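Local coordinates for protein toll-like receptor 13 (Mus musculus, PDB 4Z0C) that recognises and binds bacterial 23S ribosomal RNA and signals through MYD88 and TRAF6 to activate NF-kappa-B and the inflammatory response, at residues A[105-111]-A[129-135]; A[156-162]-A[180-185]. All blocks are in the same frame, centred on the assembly; numbering follows the deposited sequence.

Contact 1 (A[105-111]-A[129-135])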
loop_
_atom_site.group_PDB
_atom_site.type_symbol
_atom_site.label_atom_id
_atom_site.label_comp_id
_atom_site.label_asym_id
_atom_site.label_seq_id
_atom_site.Cartn_x
_atom_site.Cartn_y
_atom_site.Cartn_z
ATOM N N LEU A 105 -44.209 20.087 -16.949
ATOM C CA LEU A 105 -43.062 20.361 -16.094
ATOM C C LEU A 105 -43.144 21.769 -15.539
ATOM O O LEU A 105 -42.181 22.535 -15.621
ATOM C CB LEU A 105 -41.762 20.131 -16.858
ATOM C CG LEU A 105 -41.570 18.656 -17.205
ATOM C CD1 LEU A 105 -40.482 18.487 -18.242
ATOM C CD2 LEU A 105 -41.247 17.840 -15.940
ATOM N N SER A 106 -44.293 22.086 -14.947
ATOM C CA SER A 106 -44.617 23.473 -14.602
ATOM C C SER A 106 -43.862 23.989 -13.383
ATOM O O SER A 106 -43.913 25.184 -13.081
ATOM C CB SER A 106 -46.139 23.675 -14.450
ATOM O OG SER A 106 -46.606 23.191 -13.208
ATOM N N SER A 107 -43.155 23.096 -12.697
ATOM C CA SER A 107 -42.283 23.490 -11.590
ATOM C C SER A 107 -40.780 23.334 -11.890
ATOM O O SER A 107 -39.946 23.676 -11.055
ATOM C CB SER A 107 -42.632 22.696 -10.333
ATOM O OG SER A 107 -43.862 23.117 -9.787
ATOM N N LEU A 108 -40.440 22.813 -13.067
ATOM C CA LEU A 108 -39.040 22.546 -13.418
ATOM C C LEU A 108 -38.172 23.785 -13.263
ATOM O O LEU A 108 -38.415 24.790 -13.929
ATOM C CB LEU A 108 -38.925 22.039 -14.852
ATOM C CG LEU A 108 -37.643 21.288 -15.184
ATOM C CD1 LEU A 108 -37.656 19.944 -14.468
ATOM C CD2 LEU A 108 -37.523 21.104 -16.672
ATOM N N LYS A 109 -37.177 23.710 -12.380
ATOM C CA LYS A 109 -36.249 24.818 -12.139
ATOM C C LYS A 109 -34.926 24.680 -12.878
ATOM O O LYS A 109 -34.334 25.681 -13.291
ATOM C CB LYS A 109 -35.992 25.001 -10.645
ATOM C CG LYS A 109 -37.107 25.747 -9.957
ATOM C CD LYS A 109 -36.926 25.791 -8.457
ATOM C CE LYS A 109 -35.696 26.552 -8.051
ATOM N NZ LYS A 109 -35.396 26.291 -6.619
ATOM N N THR A 110 -34.448 23.453 -13.028
ATOM C CA THR A 110 -33.203 23.224 -13.765
ATOM C C THR A 110 -33.291 22.069 -14.763
ATOM O O THR A 110 -33.830 21.009 -14.472
ATOM C CB THR A 110 -31.928 23.139 -12.857
ATOM O OG1 THR A 110 -31.187 21.951 -13.169
ATOM C CG2 THR A 110 -32.268 23.148 -11.387
ATOM N N LEU A 111 -32.812 22.322 -15.974
ATOM C CA LEU A 111 -32.852 21.325 -17.030
ATOM C C LEU A 111 -31.441 21.165 -17.580
ATOM O O LEU A 111 -30.861 22.120 -18.104
ATOM C CB LEU A 111 -33.802 21.766 -18.137
ATOM C CG LEU A 111 -33.831 20.905 -19.397
ATOM C CD1 LEU A 111 -34.252 19.492 -19.087
ATOM C CD2 LEU A 111 -34.765 21.516 -20.436
ATOM N N LEU A 129 -42.287 25.546 -19.538
ATOM C CA LEU A 129 -41.281 25.706 -18.493
ATOM C C LEU A 129 -41.314 27.081 -17.844
ATOM O O LEU A 129 -40.333 27.814 -17.866
ATOM C CB LEU A 129 -39.891 25.412 -19.042
ATOM C CG LEU A 129 -39.799 24.051 -19.722
ATOM C CD1 LEU A 129 -38.375 23.781 -20.175
ATOM C CD2 LEU A 129 -40.327 22.946 -18.810
ATOM N N ILE A 130 -42.445 27.410 -17.234
ATOM C CA ILE A 130 -42.658 28.732 -16.660
ATOM C C ILE A 130 -41.830 29.049 -15.411
ATOM O O ILE A 130 -41.856 30.189 -14.940
ATOM C CB ILE A 130 -44.140 28.955 -16.328
ATOM C CG1 ILE A 130 -44.643 27.803 -15.450
ATOM C CG2 ILE A 130 -44.969 29.052 -17.613
ATOM C CD1 ILE A 130 -45.829 28.153 -14.623
ATOM N N LYS A 131 -41.111 28.054 -14.876
ATOM C CA LYS A 131 -40.288 28.254 -13.677
ATOM C C LYS A 131 -38.787 28.024 -13.911
ATOM O O LYS A 131 -37.979 28.179 -12.988
ATOM C CB LYS A 131 -40.759 27.340 -12.541
ATOM C CG LYS A 131 -42.171 27.596 -12.058
ATOM C CD LYS A 131 -42.185 28.377 -10.753
ATOM C CE LYS A 131 -43.516 29.098 -10.570
ATOM N NZ LYS A 131 -44.142 28.849 -9.244
ATOM N N LEU A 132 -38.424 27.694 -15.149
ATOM C CA LEU A 132 -37.069 27.299 -15.482
ATOM C C LEU A 132 -36.080 28.441 -15.246
ATOM O O LEU A 132 -36.162 29.488 -15.897
ATOM C CB LEU A 132 -36.997 26.840 -16.932
ATOM C CG LEU A 132 -35.707 26.076 -17.220
ATOM C CD1 LEU A 132 -35.758 24.778 -16.423
ATOM C CD2 LEU A 132 -35.552 25.793 -18.704
ATOM N N LYS A 133 -35.161 28.230 -14.306
ATOM C CA LYS A 133 -34.146 29.211 -13.939
ATOM C C LYS A 133 -32.772 28.904 -14.554
ATOM O O LYS A 133 -32.010 29.822 -14.891
ATOM C CB LYS A 133 -33.992 29.251 -12.419
ATOM C CG LYS A 133 -35.044 30.003 -11.647
ATOM C CD LYS A 133 -34.871 29.731 -10.153
ATOM C CE LYS A 133 -35.047 30.982 -9.311
ATOM N NZ LYS A 133 -33.696 31.451 -8.873
ATOM N N TYR A 134 -32.459 27.611 -14.660
ATOM C CA TYR A 134 -31.145 27.141 -15.102
ATOM C C TYR A 134 -31.258 26.161 -16.266
ATOM O O TYR A 134 -31.976 25.170 -16.186
ATOM C CB TYR A 134 -30.395 26.489 -13.924
ATOM C CG TYR A 134 -30.526 27.283 -12.638
ATOM C CD1 TYR A 134 -29.855 28.496 -12.488
ATOM C CD2 TYR A 134 -31.312 26.829 -11.574
ATOM C CE1 TYR A 134 -29.962 29.252 -11.333
ATOM C CE2 TYR A 134 -31.424 27.583 -10.396
ATOM C CZ TYR A 134 -30.737 28.798 -10.289
ATOM O OH TYR A 134 -30.812 29.580 -9.155
ATOM N N LEU A 135 -30.574 26.464 -17.359
ATOM C CA LEU A 135 -30.582 25.595 -18.527
ATOM C C LEU A 135 -29.147 25.343 -18.985
ATOM O O LEU A 135 -28.422 26.294 -19.315
ATOM C CB LEU A 135 -31.353 26.243 -19.676
ATOM C CG LEU A 135 -31.388 25.461 -20.991
ATOM C CD1 LEU A 135 -32.038 24.124 -20.769
ATOM C CD2 LEU A 135 -32.123 26.228 -22.074
HETATM O O HOH W 1 -40.808 25.408 -15.183
#

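Contact 2 (A[156-162]-A[180-185]). With NAG (2-acetamido-2-deoxy-beta-D-glucopyranose), chain N.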
loop_
_atom_site.group_PDB
_atom_site.type_symbol
_atom_site.label_atom_id
_atom_site.label_comp_id
_atom_site.label_asym_id
_atom_site.label_seq_id
_atom_site.Cartn_x
_atom_site.Cartn_y
_atom_site.Cartn_z
ATOM N N PRO A 156 -39.934 32.879 -18.843
ATOM C CA PRO A 156 -40.165 33.947 -17.863
ATOM C C PRO A 156 -39.167 34.000 -16.707
ATOM O O PRO A 156 -39.022 35.062 -16.114
ATOM C CB PRO A 156 -41.566 33.634 -17.326
ATOM C CG PRO A 156 -41.728 32.161 -17.551
ATOM C CD PRO A 156 -40.968 31.834 -18.803
ATOM N N CYS A 157 -38.501 32.894 -16.376
ATOM C CA CYS A 157 -37.646 32.885 -15.189
ATOM C C CYS A 157 -36.161 32.598 -15.442
ATOM O O CYS A 157 -35.387 32.494 -14.486
ATOM C CB CYS A 157 -38.170 31.880 -14.160
ATOM S SG CYS A 157 -39.650 32.417 -13.297
ATOM N N LEU A 158 -35.775 32.491 -16.712
ATOM C CA LEU A 158 -34.466 31.969 -17.076
ATOM C C LEU A 158 -33.315 32.855 -16.583
ATOM O O LEU A 158 -33.164 33.972 -17.044
ATOM C CB LEU A 158 -34.386 31.773 -18.590
ATOM C CG LEU A 158 -33.055 31.177 -19.029
ATOM C CD1 LEU A 158 -32.899 29.764 -18.461
ATOM C CD2 LEU A 158 -32.928 31.188 -20.548
ATOM N N GLU A 159 -32.523 32.352 -15.635
ATOM C CA GLU A 159 -31.421 33.137 -15.066
ATOM C C GLU A 159 -30.013 32.781 -15.569
ATOM O O GLU A 159 -29.143 33.646 -15.661
ATOM C CB GLU A 159 -31.439 33.063 -13.537
ATOM C CG GLU A 159 -32.578 33.831 -12.898
ATOM C CD GLU A 159 -32.523 33.792 -11.385
ATOM O OE1 GLU A 159 -31.475 33.405 -10.830
ATOM O OE2 GLU A 159 -33.525 34.158 -10.744
ATOM N N ARG A 160 -29.787 31.505 -15.861
ATOM C CA ARG A 160 -28.463 31.026 -16.233
ATOM C C ARG A 160 -28.532 30.171 -17.485
ATOM O O ARG A 160 -29.282 29.201 -17.551
ATOM C CB ARG A 160 -27.842 30.236 -15.078
ATOM C CG ARG A 160 -27.766 31.049 -13.809
ATOM C CD ARG A 160 -26.920 30.409 -12.752
ATOM N NE ARG A 160 -26.938 31.224 -11.543
ATOM C CZ ARG A 160 -26.004 31.188 -10.599
ATOM N NH1 ARG A 160 -24.965 30.362 -10.719
ATOM N NH2 ARG A 160 -26.109 31.982 -9.540
ATOM N N LEU A 161 -27.746 30.540 -18.480
ATOM C CA LEU A 161 -27.758 29.835 -19.746
ATOM C C LEU A 161 -26.336 29.417 -20.088
ATOM O O LEU A 161 -25.435 30.248 -20.195
ATOM C CB LEU A 161 -28.327 30.724 -20.852
ATOM C CG LEU A 161 -28.347 30.069 -22.233
ATOM C CD1 LEU A 161 -29.166 28.778 -22.176
ATOM C CD2 LEU A 161 -28.912 31.031 -23.286
ATOM N N ASP A 162 -26.125 28.117 -20.229
ATOM C CA ASP A 162 -24.790 27.637 -20.481
ATOM C C ASP A 162 -24.653 26.989 -21.851
ATOM O O ASP A 162 -25.227 25.930 -22.108
ATOM C CB ASP A 162 -24.361 26.646 -19.408
ATOM C CG ASP A 162 -22.855 26.469 -19.373
ATOM O OD1 ASP A 162 -22.149 27.304 -19.984
ATOM O OD2 ASP A 162 -22.370 25.497 -18.767
ATOM N N SER A 180 -34.464 38.230 -17.523
ATOM C CA SER A 180 -34.231 37.507 -16.290
ATOM C C SER A 180 -32.757 37.092 -16.165
ATOM O O SER A 180 -32.281 36.833 -15.057
ATOM C CB SER A 180 -35.134 36.279 -16.226
ATOM O OG SER A 180 -36.310 36.555 -15.485
ATOM N N LEU A 181 -32.054 37.066 -17.302
ATOM C CA LEU A 181 -30.727 36.442 -17.433
ATOM C C LEU A 181 -29.611 37.103 -16.628
ATOM O O LEU A 181 -29.304 38.273 -16.831
ATOM C CB LEU A 181 -30.307 36.416 -18.909
ATOM C CG LEU A 181 -29.292 35.322 -19.225
ATOM C CD1 LEU A 181 -29.926 33.971 -18.963
ATOM C CD2 LEU A 181 -28.813 35.417 -20.663
ATOM N N THR A 182 -28.966 36.324 -15.761
ATOM C CA THR A 182 -27.862 36.842 -14.952
ATOM C C THR A 182 -26.509 36.275 -15.380
ATOM O O THR A 182 -25.489 36.973 -15.330
ATOM C CB THR A 182 -28.064 36.533 -13.459
ATOM O OG1 THR A 182 -28.194 35.117 -13.276
ATOM C CG2 THR A 182 -29.308 37.197 -12.940
ATOM N N HIS A 183 -26.509 35.016 -15.813
ATOM C CA HIS A 183 -25.282 34.329 -16.216
ATOM C C HIS A 183 -25.387 33.775 -17.625
ATOM O O HIS A 183 -26.342 33.058 -17.960
ATOM C CB HIS A 183 -24.970 33.161 -15.273
ATOM C CG HIS A 183 -24.636 33.578 -13.876
ATOM N ND1 HIS A 183 -25.519 34.264 -13.068
ATOM C CD2 HIS A 183 -23.515 33.396 -13.141
ATOM C CE1 HIS A 183 -24.951 34.498 -11.899
ATOM N NE2 HIS A 183 -23.738 33.978 -11.915
ATOM N N LEU A 184 -24.369 34.053 -18.429
ATOM C CA LEU A 184 -24.344 33.554 -19.789
ATOM C C LEU A 184 -22.920 33.134 -20.143
ATOM O O LEU A 184 -21.966 33.844 -19.851
ATOM C CB LEU A 184 -24.836 34.644 -20.744
ATOM C CG LEU A 184 -24.811 34.370 -22.245
ATOM C CD1 LEU A 184 -25.780 33.257 -22.615
ATOM C CD2 LEU A 184 -25.114 35.653 -23.009
ATOM N N SER A 185 -22.773 31.976 -20.770
ATOM C CA SER A 185 -21.448 31.514 -21.115
ATOM C C SER A 185 -21.319 31.015 -22.546
ATOM O O SER A 185 -22.094 30.169 -22.980
ATOM C CB SER A 185 -20.996 30.420 -20.139
ATOM O OG SER A 185 -19.738 29.908 -20.539
HETATM C C1 NAG N . -19.985 35.839 -11.307
HETATM C C2 NAG N . -19.339 34.562 -10.749
HETATM C C3 NAG N . -18.978 34.704 -9.281
HETATM C C4 NAG N . -18.105 35.928 -9.066
HETATM C C5 NAG N . -18.836 37.148 -9.602
HETATM C C6 NAG N . -17.935 38.370 -9.398
HETATM C C7 NAG N . -20.012 32.475 -11.767
HETATM C C8 NAG N . -20.768 31.190 -11.566
HETATM N N2 NAG N . -20.221 33.420 -10.862
HETATM O O3 NAG N . -18.332 33.530 -8.861
HETATM O O4 NAG N . -17.827 36.123 -7.693
HETATM O O5 NAG N . -19.199 36.984 -10.974
HETATM O O6 NAG N . -18.620 39.541 -9.771
HETATM O O7 NAG N . -19.249 32.636 -12.722
#

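Contact 1 (A[105-111]-A[129-135])
Lys-109 and Tyr-134 meet through the backbone, where strands 110-112 and 134-136 run parallel. The carbonyl O of Lys-109 accepts two N-H groups: Tyr-134 N reaches Lys-109 O at 3.0 Å, nearly head-on, while Lys-133 N, tilted from the carbonyl plane, reaches the same atom at 2.9 Å. Leu-111 N returns a bond to Tyr-134 O. Between the preceding type I turns, 105-108 and 129-132, one water bridges the backbones, donating to Leu-105 O and to Leu-108 O (2.8 Å) and accepting from Lys-131 N (2.7 Å). Apolar contacts join the buried leucines. Leu-132 holds CG anti to its backbone N (chi1 -165°), and its CD1 packs between the Lys-109 carbonyl and Leu-111, 4.0 Å from Leu-111 CB. Leu-111 and Leu-135 lie alongside each other, Leu-111 CD2 being 3.8 Å from Leu-135 CD1, and Leu-129 CD2 packs 3.7 Å from Leu-105 CB. On the other side of the strands, Thr-110 CG2 touches the Tyr-134 ring at its edge, and Lys-133 CB sits over the centre of one ring face. Such stacking of equivalent turns, strand beside strand and leucine beside leucine, is characteristic of the leucine-rich repeat solenoid of Toll-like receptor ectodomains.

Contact 2 (A[156-162]-A[180-185])
Arg-160 and His-183 stack side by side on neighbouring parallel strands of the leucine-rich repeat solenoid, 160-162 in LRR 6 and 183-185 in LRR 7. At its base, Arg-160 CB lies 4.1 Å from His-183 CB, and CG packs against that same CB. The chain then runs extended to NE (chi3 -178°), which carries it along the imidazole: CD makes a CH-pi contact over the ring face, and NE comes 3.7 Å from His-183 ND1. At the tip the guanidinium lies flat on the ring, planes 15° apart, and Arg-160 NH2 is 3.6 Å from His-183 CE1. Rotation of the imidazole is probably fixed by His-183 ND1, which donates in the ring plane to Thr-182 OG1 at 2.8 Å. That hydroxyl in turn donates to Glu-159 O from above the carbonyl plane. On the buried face, which carries Leu-161 and Leu-184, these two side chains lie alongside each other, while Leu-161 N bonds to His-183 O. A glycan sugar approaches the edge of the imidazole, its N2 3.7 Å from His-183 NE2. Glu-159 O takes three donors: Thr-182 OG1, His-183 N and, at 2.7 Å on an in-plane lone pair, Thr-182 N.

How the contacts relate
Contacts 1 and 2 are equivalent steps of one solenoid, separated by the pairing of strands 134-136 and 160-162, with centres 12 Å apart. The second strand of contact 1 thus adjoins the first of contact 2, with probable backbone bonds between Lys-133 and Arg-160 and between Leu-135 and Arg-160. Both are partly buried and share an inward row of leucines, with Leu-135 packing on Leu-161. Their outer chemistry differs: contact 1 has lysines, a threonine and a tyrosine, and a water between its turns, whereas contact 2 carries a polar stack beside a glycan and a direct bond from Ser-180 OG to Pro-156 O in the loops before its strands. Tyr-134 against Arg-160 continues the outer row from one contact to the next.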